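Local coordinates for p450 cytochrome, putative (Rippkaea orientalis, PDB 6Y01), which probably binds the molybdenum cofactor in a Rossmann-type fold and carries it as a Moco carrier protein, at residues Ile18-Pro23 and Val111-Gly116. Residues are numbered along the deposited sequence; the frame is centred on the assembly and turned at random.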
ATOM      1  N   ILE D  18     -10.550  -1.748  18.794  1.00 23.92           N
ATOM      2  CA  ILE D  18     -10.276  -3.186  18.952  1.00 23.36           C
ATOM      3  C   ILE D  18     -10.477  -3.824  17.604  1.00 23.53           C
ATOM      4  O   ILE D  18     -11.603  -3.745  17.030  1.00 24.00           O
ATOM      5  CB  ILE D  18     -11.182  -3.824  20.004  1.00 24.47           C
ATOM      6  CG1 ILE D  18     -11.168  -3.030  21.312  1.00 27.07           C
ATOM      7  CG2 ILE D  18     -10.797  -5.268  20.225  1.00 26.18           C
ATOM      8  CD1 ILE D  18      -9.848  -2.757  21.915  1.00 28.23           C
ATOM      9  N   GLY D  19      -9.407  -4.426  17.065  1.00 23.33           N
ATOM     10  CA  GLY D  19      -9.496  -5.132  15.807  1.00 24.34           C
ATOM     11  C   GLY D  19      -9.900  -6.559  16.039  1.00 24.79           C
ATOM     12  O   GLY D  19      -9.271  -7.230  16.799  1.00 32.81           O
ATOM     13  N   VAL D  20     -10.949  -7.005  15.384  1.00 22.76           N
ATOM     14  CA  VAL D  20     -11.398  -8.401  15.458  1.00 23.61           C
ATOM     15  C   VAL D  20     -11.179  -9.018  14.096  1.00 23.98           C
ATOM     16  O   VAL D  20     -11.797  -8.590  13.114  1.00 24.59           O
ATOM     17  CB  VAL D  20     -12.844  -8.573  15.948  1.00 23.85           C
ATOM     18  CG1 VAL D  20     -13.224 -10.041  15.906  1.00 25.41           C
ATOM     19  CG2 VAL D  20     -12.977  -7.990  17.337  1.00 26.02           C
ATOM     20  N   MET D  21     -10.286 -10.002  14.057  1.00 24.93           N
ATOM     21  CA  MET D  21      -9.906 -10.722  12.855  1.00 25.33           C
ATOM     22  C   MET D  21     -10.439 -12.149  13.019  1.00 22.95           C
ATOM     23  O   MET D  21     -10.542 -12.665  14.132  1.00 27.03           O
ATOM     24  CB  MET D  21      -8.341 -10.779  12.710  1.00 28.61           C
ATOM     25  CG  MET D  21      -7.636  -9.448  12.786  1.00 37.03           C
ATOM     26  SD  MET D  21      -7.958  -8.280  11.373  1.00 42.67           S
ATOM     27  CE  MET D  21      -8.698  -6.910  12.256  1.00 41.88           C
ATOM     28  N   GLY D  22     -10.718 -12.820  11.922  1.00 23.85           N
ATOM     29  CA  GLY D  22     -11.011 -14.247  11.967  1.00 23.74           C
ATOM     30  C   GLY D  22     -11.496 -14.737  10.616  1.00 23.50           C
ATOM     31  O   GLY D  22     -11.685 -13.960   9.687  1.00 26.84           O
ATOM     32  N   PRO D  23     -11.715 -16.044  10.485  1.00 25.03           N
ATOM     33  CA  PRO D  23     -12.122 -16.631   9.217  1.00 24.82           C
ATOM     34  C   PRO D  23     -13.513 -16.240   8.754  1.00 25.88           C
ATOM     35  O   PRO D  23     -14.342 -15.737   9.532  1.00 26.45           O
ATOM     36  CB  PRO D  23     -12.054 -18.141   9.512  1.00 27.09           C
ATOM     37  CG  PRO D  23     -12.060 -18.292  11.020  1.00 29.33           C
ATOM     38  CD  PRO D  23     -11.476 -17.026  11.547  1.00 26.92           C
ATOM     39  N   VAL D 111      -5.641  -3.140  20.309  1.00 25.12           N
ATOM     40  CA  VAL D 111      -5.505  -4.585  20.601  1.00 24.39           C
ATOM     41  C   VAL D 111      -6.100  -5.309  19.415  1.00 24.45           C
ATOM     42  O   VAL D 111      -7.143  -4.858  18.872  1.00 25.89           O
ATOM     43  CB  VAL D 111      -6.217  -4.987  21.897  1.00 25.81           C
ATOM     44  CG1 VAL D 111      -6.021  -6.470  22.139  1.00 27.40           C
ATOM     45  CG2 VAL D 111      -5.777  -4.145  23.080  1.00 28.71           C
ATOM     46  N   VAL D 112      -5.507  -6.416  19.023  1.00 24.41           N
ATOM     47  CA  VAL D 112      -5.989  -7.265  17.922  1.00 25.00           C
ATOM     48  C   VAL D 112      -6.460  -8.565  18.561  1.00 26.26           C
ATOM     49  O   VAL D 112      -5.722  -9.169  19.361  1.00 26.39           O
ATOM     50  CB  VAL D 112      -4.849  -7.547  16.901  1.00 26.75           C
ATOM     51  CG1 VAL D 112      -5.287  -8.567  15.880  1.00 31.56           C
ATOM     52  CG2 VAL D 112      -4.395  -6.273  16.215  1.00 26.80           C
ATOM     53  N   ILE D 113      -7.701  -8.957  18.260  1.00 25.05           N
ATOM     54  CA  ILE D 113      -8.216 -10.269  18.666  1.00 25.12           C
ATOM     55  C   ILE D 113      -8.369 -11.135  17.431  1.00 24.90           C
ATOM     56  O   ILE D 113      -9.016 -10.712  16.442  1.00 27.54           O
ATOM     57  CB  ILE D 113      -9.588 -10.152  19.362  1.00 26.66           C
ATOM     58  CG1 ILE D 113      -9.551  -9.196  20.557  1.00 29.18           C
ATOM     59  CG2 ILE D 113     -10.082 -11.527  19.729  1.00 27.76           C
ATOM     60  CD1 ILE D 113     -10.909  -8.920  21.174  1.00 29.29           C
ATOM     61  N   ALA D 114      -7.790 -12.326  17.501  1.00 24.70           N
ATOM     62  CA  ALA D 114      -7.972 -13.336  16.466  1.00 24.97           C
ATOM     63  C   ALA D 114      -9.011 -14.308  17.000  1.00 25.61           C
ATOM     64  O   ALA D 114      -8.735 -15.073  17.930  1.00 26.36           O
ATOM     65  CB  ALA D 114      -6.669 -14.049  16.123  1.00 29.08           C
ATOM     66  N   CYS D 115     -10.175 -14.262  16.367  1.00 25.62           N
ATOM     67  CA  CYS D 115     -11.319 -15.080  16.752  1.00 25.57           C
ATOM     68  C   CYS D 115     -11.448 -16.182  15.722  1.00 25.83           C
ATOM     69  O   CYS D 115     -12.001 -15.967  14.644  1.00 27.19           O
ATOM     70  CB  CYS D 115     -12.546 -14.167  16.849  1.00 27.50           C
ATOM     71  SG  CYS D 115     -14.061 -14.970  17.317  1.00 31.17           S
ATOM     72  N   GLY D 116     -10.914 -17.350  16.054  1.00 27.14           N
ATOM     73  CA  GLY D 116     -10.721 -18.451  15.115  1.00 27.36           C
ATOM     74  C   GLY D 116      -9.394 -18.309  14.379  1.00 27.17           C
ATOM     75  O   GLY D 116      -8.607 -17.398  14.623  1.00 32.03           O
TER
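Gly19 and Met21 zip the strand 18-21 to the parallel strand 111-115 through four backbone hydrogen bonds. Gly19 N donates to Val111 O and its carbonyl accepts from Ile113 N; two residues on, Met21 N donates to Ile113 O (2.8 Å, 179° at the hydrogen) and Met21 O accepts from Cys115 N. This ladder is the tight part. On one face, Ile18 CG2, set anti to the backbone N, lies 3.8 Å from Ile113 CD1, the two branched side chains meeting at a slant, while the small Cys115 fits beside Val20, CB 4.3 Å from Val20 CG1. Beta-branched Ile18, Val20 and Ile113 suit such extended, buried positions. On the other face the unbranched Met21 bends at chi2 and chi3, folding its methyl back over Gly19, which has no side chain on that face; its CG rests 4.0 Å from Val112 CG1.

Past the last bond the pairing loosens at the partly exposed Gly22 and Pro23, although Cys115 and Gly116 opposite are buried. Cys115 O, buried without a hydrogen-bond partner, meets C-H groups of Gly22 CA and Pro23 CD (3.3 Å each); the bare CA of Gly22 lets the backbones come this close. Gly116, whose positive phi (86°) suits glycine, lies against the ring, its C 3.7 Å from Pro23 CD.

These are central strands of the Rossmann-type parallel sheet, flanked by strands 48-51 and 135-138. Helices 29-44, 58-68 and 162-176 pack on the face of Ile18, Val20 and Ile113, and helix 119-130 on that of Met21 and Ala114.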